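Local structure of uncharacterized protein AF_0941 (Archaeoglobus fulgidus, 1YOZ) at residues Ile35-Leu47 / Asn63-Leu75. The protein is of unknown function, an all-helical archaeal protein of the AF0941-like family that probably forms a dimer. Sequence-based numbering, arbitrary orientation.
Sequences IFEMFRSDCEEIL and NFYLLKTYVVSQL
Phe-39 projects from helix 32-51 as a knob into a hollow on helix 57-73 and just beyond its end, walled by Leu-67, Tyr-70, Val-71 and Leu-75. Val-71 lays CG2 over one ring face, 3.7 Å from the centroid of Phe-39 and 23° off the normal, a CH-pi contact. The leucine and tyrosine walls stand at the ring's rim; CD2 of Tyr-70 lies 3.9 Å from CZ of Phe-39. Shrinking Phe-39 to an alanine is likely to leave this hollow unfilled and to strip Val-71 CG2 of the aromatic face it rests on.

The interlock is reciprocal. Leu-67, its CG swung anti to the backbone N (chi1 -164°), pushes its methyls between Phe-39, Asp-42, Cys-43 and Ile-46, with CD2 4.0 Å from Ile-46 CD1. Farther along, Ile-46 straddles two neighbours: CG2 sits over the face of Phe-64, 3.8 Å from its centroid, while CG1 packs 3.5 Å from OD1 of Asn-63, an oxygen that accepts a hydrogen bond from Ile-6 N. Cys-43 SG and Leu-47 CG meet the Phe-64 edge, the sulfur 3.9 Å from CE1. At the other end Ile-35 CG2 touches Leu-75 CD1 at 4.1 Å, and Phe-9 of helix 8-18 packs on both residues. The axes of 35-47 and 63-73 approach to 11.3 Å at 170°, and knobs-into-holes packing thus joins two antiparallel helices into a helical hairpin within the buried core of this all-alpha fold.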
ATOM      1  N   ILE B  35       7.329 -12.531  10.814  1.00 22.71           N
ATOM      2  CA  ILE B  35       6.337 -11.550  10.331  1.00 22.65           C
ATOM      3  C   ILE B  35       6.023 -10.563  11.450  1.00 23.03           C
ATOM      4  O   ILE B  35       6.230  -9.356  11.305  1.00 23.14           O
ATOM      5  CB  ILE B  35       5.062 -12.251   9.775  1.00 21.79           C
ATOM      6  CG1 ILE B  35       5.426 -13.101   8.557  1.00 20.92           C
ATOM      7  CG2 ILE B  35       3.977 -11.232   9.367  1.00 23.27           C
ATOM      8  CD1 ILE B  35       4.217 -13.727   7.852  1.00 18.22           C
ATOM      9  N   PHE B  36       5.600 -11.076  12.603  1.00 23.74           N
ATOM     10  CA  PHE B  36       5.317 -10.191  13.738  1.00 23.55           C
ATOM     11  C   PHE B  36       6.529  -9.304  14.054  1.00 23.96           C
ATOM     12  O   PHE B  36       6.415  -8.085  14.126  1.00 22.49           O
ATOM     13  CB  PHE B  36       4.870 -11.032  14.934  1.00 24.81           C
ATOM     14  CG  PHE B  36       4.046 -10.282  15.972  1.00 25.89           C
ATOM     15  CD1 PHE B  36       3.063 -10.973  16.696  1.00 27.71           C
ATOM     16  CD2 PHE B  36       4.269  -8.935  16.255  1.00 25.06           C
ATOM     17  CE1 PHE B  36       2.294 -10.322  17.684  1.00 30.56           C
ATOM     18  CE2 PHE B  36       3.533  -8.279  17.238  1.00 27.96           C
ATOM     19  CZ  PHE B  36       2.535  -8.972  17.959  1.00 29.30           C
ATOM     20  N   GLU B  37       7.732  -9.883  14.171  1.00 24.95           N
ATOM     21  CA  GLU B  37       8.918  -9.049  14.448  1.00 24.36           C
ATOM     22  C   GLU B  37       9.209  -7.983  13.385  1.00 22.82           C
ATOM     23  O   GLU B  37       9.612  -6.863  13.710  1.00 22.70           O
ATOM     24  CB  GLU B  37      10.160  -9.924  14.771  1.00 26.80           C
ATOM     25  CG  GLU B  37      11.402  -9.112  15.114  1.00 30.23           C
ATOM     26  CD  GLU B  37      12.667 -10.001  15.185  1.00 38.42           C
ATOM     27  OE1 GLU B  37      12.541 -11.163  15.682  1.00 41.89           O
ATOM     28  OE2 GLU B  37      13.767  -9.541  14.740  1.00 39.51           O
ATOM     29  N   MET B  38       8.936  -8.299  12.110  1.00 21.89           N
ATOM     30  CA  MET B  38       9.096  -7.368  10.994  1.00 20.39           C
ATOM     31  C   MET B  38       8.192  -6.153  11.146  1.00 19.92           C
ATOM     32  O   MET B  38       8.646  -5.047  11.011  1.00 18.09           O
ATOM     33  CB  MET B  38       8.722  -8.069   9.659  1.00 21.70           C
ATOM     34  CG  MET B  38       9.676  -7.834   8.511  1.00 24.33           C
ATOM     35  SD  MET B  38       9.208  -8.709   7.029  1.00 14.47           S
ATOM     36  CE  MET B  38       9.246 -10.337   7.582  1.00 19.55           C
ATOM     37  N   PHE B  39       6.891  -6.367  11.410  1.00 19.03           N
ATOM     38  CA  PHE B  39       6.004  -5.230  11.686  1.00 18.49           C
ATOM     39  C   PHE B  39       6.395  -4.480  12.952  1.00 18.77           C
ATOM     40  O   PHE B  39       6.267  -3.261  12.987  1.00 17.70           O
ATOM     41  CB  PHE B  39       4.515  -5.643  11.721  1.00 18.62           C
ATOM     42  CG  PHE B  39       3.969  -5.983  10.362  1.00 17.51           C
ATOM     43  CD1 PHE B  39       3.486  -4.973   9.521  1.00 14.92           C
ATOM     44  CD2 PHE B  39       3.957  -7.283   9.922  1.00 16.23           C
ATOM     45  CE1 PHE B  39       2.975  -5.273   8.260  1.00  9.99           C
ATOM     46  CE2 PHE B  39       3.436  -7.609   8.644  1.00 16.59           C
ATOM     47  CZ  PHE B  39       2.971  -6.601   7.822  1.00 17.21           C
ATOM     48  N   ARG B  40       6.826  -5.192  14.006  1.00 19.76           N
ATOM     49  CA  ARG B  40       7.360  -4.462  15.192  1.00 21.17           C
ATOM     50  C   ARG B  40       8.540  -3.568  14.790  1.00 21.71           C
ATOM     51  O   ARG B  40       8.599  -2.398  15.212  1.00 21.37           O
ATOM     52  CB  ARG B  40       7.852  -5.391  16.327  1.00 20.71           C
ATOM     53  CG  ARG B  40       6.804  -6.135  17.086  1.00 25.55           C
ATOM     54  CD  ARG B  40       7.465  -6.984  18.215  1.00 26.26           C
ATOM     55  NE  ARG B  40       6.537  -8.043  18.616  1.00 32.89           N
ATOM     56  CZ  ARG B  40       6.669  -9.339  18.338  1.00 33.88           C
ATOM     57  NH1 ARG B  40       7.713  -9.792  17.653  1.00 35.92           N
ATOM     58  NH2 ARG B  40       5.759 -10.197  18.777  1.00 36.48           N
ATOM     59  N   SER B  41       9.493  -4.111  14.005  1.00 20.64           N
ATOM     60  CA  SER B  41      10.621  -3.290  13.596  1.00 22.49           C
ATOM     61  C   SER B  41      10.227  -2.115  12.731  1.00 21.64           C
ATOM     62  O   SER B  41      10.849  -1.062  12.818  1.00 20.85           O
ATOM     63  CB  SER B  41      11.741  -4.071  12.887  1.00 22.91           C
ATOM     64  OG  SER B  41      11.216  -5.036  12.009  1.00 29.61           O
ATOM     65  N   ASP B  42       9.219  -2.314  11.861  1.00 20.12           N
ATOM     66  CA  ASP B  42       8.672  -1.231  11.060  1.00 17.91           C
ATOM     67  C   ASP B  42       8.095  -0.117  11.910  1.00 17.35           C
ATOM     68  O   ASP B  42       8.366   1.060  11.642  1.00 18.04           O
ATOM     69  CB  ASP B  42       7.567  -1.753  10.122  1.00 17.65           C
ATOM     70  CG  ASP B  42       8.125  -2.449   8.887  1.00 18.40           C
ATOM     71  OD1 ASP B  42       9.386  -2.472   8.681  1.00 13.57           O
ATOM     72  OD2 ASP B  42       7.288  -2.962   8.111  1.00 18.51           O
ATOM     73  N   CYS B  43       7.279  -0.465  12.908  1.00 16.53           N
ATOM     74  CA  CYS B  43       6.712   0.583  13.798  1.00 17.86           C
ATOM     75  C   CYS B  43       7.827   1.428  14.399  1.00 18.26           C
ATOM     76  O   CYS B  43       7.721   2.657  14.480  1.00 20.28           O
ATOM     77  CB  CYS B  43       5.934  -0.059  14.916  1.00 16.26           C
ATOM     78  SG  CYS B  43       4.332  -0.720  14.300  1.00 19.91           S
ATOM     79  N   GLU B  44       8.872   0.739  14.851  1.00 19.38           N
ATOM     80  CA  GLU B  44      10.027   1.441  15.454  1.00 20.89           C
ATOM     81  C   GLU B  44      10.710   2.326  14.441  1.00 20.02           C
ATOM     82  O   GLU B  44      11.011   3.454  14.760  1.00 22.17           O
ATOM     83  CB  GLU B  44      11.032   0.481  16.079  1.00 19.58           C
ATOM     84  CG  GLU B  44      12.309   1.245  16.618  1.00 25.33           C
ATOM     85  CD  GLU B  44      13.275   0.309  17.281  1.00 29.39           C
ATOM     86  OE1 GLU B  44      13.758  -0.621  16.563  1.00 29.46           O
ATOM     87  OE2 GLU B  44      13.519   0.497  18.504  1.00 25.64           O
ATOM     88  N   GLU B  45      10.959   1.847  13.213  1.00 21.45           N
ATOM     89  CA  GLU B  45      11.569   2.735  12.187  1.00 21.72           C
ATOM     90  C   GLU B  45      10.705   3.978  11.964  1.00 22.12           C
ATOM     91  O   GLU B  45      11.205   5.139  11.912  1.00 21.60           O
ATOM     92  CB  GLU B  45      11.787   2.000  10.835  1.00 22.42           C
ATOM     93  CG  GLU B  45      12.457   2.886   9.839  1.00 24.93           C
ATOM     94  CD  GLU B  45      12.978   2.178   8.565  1.00 28.31           C
ATOM     95  OE1 GLU B  45      12.754   0.947   8.381  1.00 29.97           O
ATOM     96  OE2 GLU B  45      13.611   2.895   7.744  1.00 30.30           O
ATOM     97  N   ILE B  46       9.390   3.739  11.837  1.00 20.81           N
ATOM     98  CA  ILE B  46       8.424   4.815  11.600  1.00 20.67           C
ATOM     99  C   ILE B  46       8.431   5.818  12.779  1.00 20.33           C
ATOM    100  O   ILE B  46       8.537   7.058  12.610  1.00 20.04           O
ATOM    101  CB  ILE B  46       6.987   4.221  11.426  1.00 19.40           C
ATOM    102  CG1 ILE B  46       6.925   3.358  10.137  1.00 21.20           C
ATOM    103  CG2 ILE B  46       5.915   5.318  11.409  1.00 21.18           C
ATOM    104  CD1 ILE B  46       5.826   2.307  10.131  1.00 18.58           C
ATOM    105  N   LEU B  47       8.317   5.265  13.972  1.00 21.93           N
ATOM    106  CA  LEU B  47       8.402   6.111  15.162  1.00 22.00           C
ATOM    107  C   LEU B  47       9.685   6.943  15.160  1.00 22.92           C
ATOM    108  O   LEU B  47       9.609   8.136  15.400  1.00 22.23           O
ATOM    109  CB  LEU B  47       8.206   5.301  16.433  1.00 22.72           C
ATOM    110  CG  LEU B  47       6.749   5.166  16.891  1.00 22.97           C
ATOM    111  CD1 LEU B  47       6.683   4.226  18.054  1.00 25.84           C
ATOM    112  CD2 LEU B  47       6.181   6.512  17.303  1.00 25.15           C
ATOM    113  N   ASN B  63       1.221   6.530   7.575  1.00 15.80           N
ATOM    114  CA  ASN B  63       1.894   5.219   7.511  1.00 16.21           C
ATOM    115  C   ASN B  63       1.297   4.169   8.469  1.00 15.58           C
ATOM    116  O   ASN B  63       1.152   2.994   8.122  1.00 15.72           O
ATOM    117  CB  ASN B  63       3.410   5.410   7.779  1.00 17.11           C
ATOM    118  CG  ASN B  63       4.285   4.221   7.333  1.00 16.35           C
ATOM    119  OD1 ASN B  63       5.481   4.417   7.135  1.00 17.07           O
ATOM    120  ND2 ASN B  63       3.718   3.011   7.177  1.00 15.05           N
ATOM    121  N   PHE B  64       0.966   4.577   9.682  1.00 14.95           N
ATOM    122  CA  PHE B  64       0.442   3.613  10.652  1.00 15.55           C
ATOM    123  C   PHE B  64      -0.968   3.204  10.239  1.00 16.15           C
ATOM    124  O   PHE B  64      -1.319   2.057  10.389  1.00 17.17           O
ATOM    125  CB  PHE B  64       0.371   4.233  12.056  1.00 16.25           C
ATOM    126  CG  PHE B  64       1.694   4.240  12.787  1.00 16.58           C
ATOM    127  CD1 PHE B  64       2.431   3.072  12.919  1.00 18.91           C
ATOM    128  CD2 PHE B  64       2.162   5.419  13.370  1.00 21.38           C
ATOM    129  CE1 PHE B  64       3.632   3.071  13.590  1.00 20.51           C
ATOM    130  CE2 PHE B  64       3.391   5.450  14.055  1.00 17.30           C
ATOM    131  CZ  PHE B  64       4.115   4.262  14.174  1.00 20.17           C
ATOM    132  N   TYR B  65      -1.767   4.140   9.722  1.00 17.76           N
ATOM    133  CA  TYR B  65      -3.114   3.777   9.203  1.00 18.30           C
ATOM    134  C   TYR B  65      -3.028   2.761   8.059  1.00 17.46           C
ATOM    135  O   TYR B  65      -3.703   1.728   8.048  1.00 19.22           O
ATOM    136  CB  TYR B  65      -3.847   5.012   8.750  1.00 18.79           C
ATOM    137  CG  TYR B  65      -5.268   4.688   8.339  1.00 20.20           C
ATOM    138  CD1 TYR B  65      -6.266   4.438   9.305  1.00 22.33           C
ATOM    139  CD2 TYR B  65      -5.622   4.682   7.003  1.00 21.44           C
ATOM    140  CE1 TYR B  65      -7.619   4.134   8.892  1.00 25.48           C
ATOM    141  CE2 TYR B  65      -6.963   4.392   6.586  1.00 25.74           C
ATOM    142  CZ  TYR B  65      -7.931   4.129   7.523  1.00 22.12           C
ATOM    143  OH  TYR B  65      -9.198   3.890   7.064  1.00 24.20           O
ATOM    144  N   LEU B  66      -2.156   3.016   7.105  1.00 16.39           N
ATOM    145  CA  LEU B  66      -1.992   2.074   6.003  1.00 15.70           C
ATOM    146  C   LEU B  66      -1.428   0.743   6.494  1.00 14.59           C
ATOM    147  O   LEU B  66      -1.783  -0.327   5.983  1.00 14.69           O
ATOM    148  CB  LEU B  66      -1.085   2.671   4.894  1.00 14.71           C
ATOM    149  CG  LEU B  66      -1.499   3.904   4.056  1.00 16.68           C
ATOM    150  CD1 LEU B  66      -0.536   4.197   2.911  1.00 14.00           C
ATOM    151  CD2 LEU B  66      -2.861   3.619   3.520  1.00 17.17           C
ATOM    152  N   LEU B  67      -0.527   0.791   7.460  1.00 14.28           N
ATOM    153  CA  LEU B  67       0.130  -0.424   7.925  1.00 15.04           C
ATOM    154  C   LEU B  67      -0.872  -1.273   8.724  1.00 15.95           C
ATOM    155  O   LEU B  67      -0.966  -2.479   8.557  1.00 16.07           O
ATOM    156  CB  LEU B  67       1.384  -0.041   8.782  1.00 15.57           C
ATOM    157  CG  LEU B  67       2.382  -1.163   9.024  1.00 14.42           C
ATOM    158  CD1 LEU B  67       3.151  -1.513   7.767  1.00 14.88           C
ATOM    159  CD2 LEU B  67       3.345  -0.846  10.186  1.00 15.66           C
ATOM    160  N   LYS B  68      -1.630  -0.616   9.584  1.00 18.38           N
ATOM    161  CA  LYS B  68      -2.724  -1.284  10.329  1.00 20.41           C
ATOM    162  C   LYS B  68      -3.760  -1.882   9.388  1.00 20.34           C
ATOM    163  O   LYS B  68      -4.050  -3.093   9.417  1.00 20.23           O
ATOM    164  CB  LYS B  68      -3.356  -0.269  11.315  1.00 20.57           C
ATOM    165  CG  LYS B  68      -4.598  -0.798  12.024  1.00 26.57           C
ATOM    166  CD  LYS B  68      -5.433   0.371  12.613  1.00 28.65           C
ATOM    167  CE  LYS B  68      -5.133   0.460  14.083  1.00 31.70           C
ATOM    168  NZ  LYS B  68      -5.721   1.711  14.696  1.00 36.44           N
ATOM    169  N   THR B  69      -4.293  -1.063   8.480  1.00 20.80           N
ATOM    170  CA  THR B  69      -5.198  -1.613   7.426  1.00 20.80           C
ATOM    171  C   THR B  69      -4.580  -2.679   6.511  1.00 20.94           C
ATOM    172  O   THR B  69      -5.272  -3.619   6.091  1.00 22.34           O
ATOM    173  CB  THR B  69      -5.972  -0.451   6.654  1.00 21.55           C
ATOM    174  OG1 THR B  69      -5.054   0.437   6.045  1.00 25.75           O
ATOM    175  CG2 THR B  69      -6.688   0.380   7.644  1.00 19.90           C
ATOM    176  N   TYR B  70      -3.269  -2.609   6.236  1.00 18.85           N
ATOM    177  CA  TYR B  70      -2.597  -3.687   5.501  1.00 17.69           C
ATOM    178  C   TYR B  70      -2.666  -4.946   6.305  1.00 18.26           C
ATOM    179  O   TYR B  70      -2.958  -6.017   5.757  1.00 19.06           O
ATOM    180  CB  TYR B  70      -1.097  -3.382   5.245  1.00 17.14           C
ATOM    181  CG  TYR B  70      -0.390  -4.502   4.502  1.00 18.33           C
ATOM    182  CD1 TYR B  70      -0.363  -4.537   3.100  1.00 15.20           C
ATOM    183  CD2 TYR B  70       0.268  -5.525   5.187  1.00 16.68           C
ATOM    184  CE1 TYR B  70       0.297  -5.559   2.414  1.00 18.21           C
ATOM    185  CE2 TYR B  70       0.913  -6.563   4.479  1.00 17.96           C
ATOM    186  CZ  TYR B  70       0.921  -6.559   3.104  1.00 16.29           C
ATOM    187  OH  TYR B  70       1.511  -7.576   2.395  1.00 19.58           O
ATOM    188  N   VAL B  71      -2.377  -4.860   7.602  1.00 18.71           N
ATOM    189  CA  VAL B  71      -2.332  -6.103   8.388  1.00 20.41           C
ATOM    190  C   VAL B  71      -3.759  -6.711   8.473  1.00 21.64           C
ATOM    191  O   VAL B  71      -3.962  -7.902   8.199  1.00 21.34           O
ATOM    192  CB  VAL B  71      -1.710  -5.878   9.750  1.00 20.43           C
ATOM    193  CG1 VAL B  71      -1.975  -7.057  10.722  1.00 20.99           C
ATOM    194  CG2 VAL B  71      -0.192  -5.691   9.550  1.00 21.11           C
ATOM    195  N   VAL B  72      -4.728  -5.899   8.844  1.00 22.84           N
ATOM    196  CA  VAL B  72      -6.069  -6.476   8.992  1.00 25.83           C
ATOM    197  C   VAL B  72      -6.684  -7.040   7.705  1.00 26.42           C
ATOM    198  O   VAL B  72      -7.455  -8.003   7.786  1.00 28.43           O
ATOM    199  CB  VAL B  72      -7.055  -5.554   9.729  1.00 25.89           C
ATOM    200  CG1 VAL B  72      -6.442  -4.975  11.005  1.00 25.79           C
ATOM    201  CG2 VAL B  72      -7.524  -4.459   8.821  1.00 29.02           C
ATOM    202  N   SER B  73      -6.345  -6.474   6.536  1.00 27.55           N
ATOM    203  CA  SER B  73      -7.083  -6.684   5.275  1.00 27.92           C
ATOM    204  C   SER B  73      -6.282  -7.253   4.104  1.00 28.67           C
ATOM    205  O   SER B  73      -6.893  -7.730   3.156  1.00 30.10           O
ATOM    206  CB  SER B  73      -7.701  -5.374   4.776  1.00 28.49           C
ATOM    207  OG  SER B  73      -8.652  -4.833   5.685  1.00 31.54           O
ATOM    208  N   GLN B  74      -4.945  -7.173   4.115  1.00 26.19           N
ATOM    209  CA  GLN B  74      -4.153  -7.648   2.987  1.00 25.35           C
ATOM    210  C   GLN B  74      -3.120  -8.683   3.371  1.00 24.68           C
ATOM    211  O   GLN B  74      -2.685  -9.452   2.522  1.00 24.95           O
ATOM    212  CB  GLN B  74      -3.396  -6.499   2.295  1.00 24.72           C
ATOM    213  CG  GLN B  74      -4.226  -5.549   1.455  1.00 29.46           C
ATOM    214  CD  GLN B  74      -4.902  -6.255   0.280  1.00 33.30           C
ATOM    215  OE1 GLN B  74      -4.243  -6.897  -0.557  1.00 32.43           O
ATOM    216  NE2 GLN B  74      -6.226  -6.135   0.213  1.00 35.88           N
ATOM    217  N   LEU B  75      -2.645  -8.660   4.615  1.00 24.38           N
ATOM    218  CA  LEU B  75      -1.544  -9.574   4.989  1.00 24.95           C
ATOM    219  C   LEU B  75      -1.870 -11.069   4.730  1.00 25.75           C
ATOM    220  O   LEU B  75      -1.047 -11.785   4.151  1.00 24.76           O
ATOM    221  CB  LEU B  75      -1.059  -9.300   6.427  1.00 23.49           C
ATOM    222  CG  LEU B  75      -0.075 -10.286   7.079  1.00 23.02           C
ATOM    223  CD1 LEU B  75       1.300 -10.210   6.415  1.00 22.64           C
ATOM    224  CD2 LEU B  75       0.055 -10.013   8.591  1.00 20.82           C
TER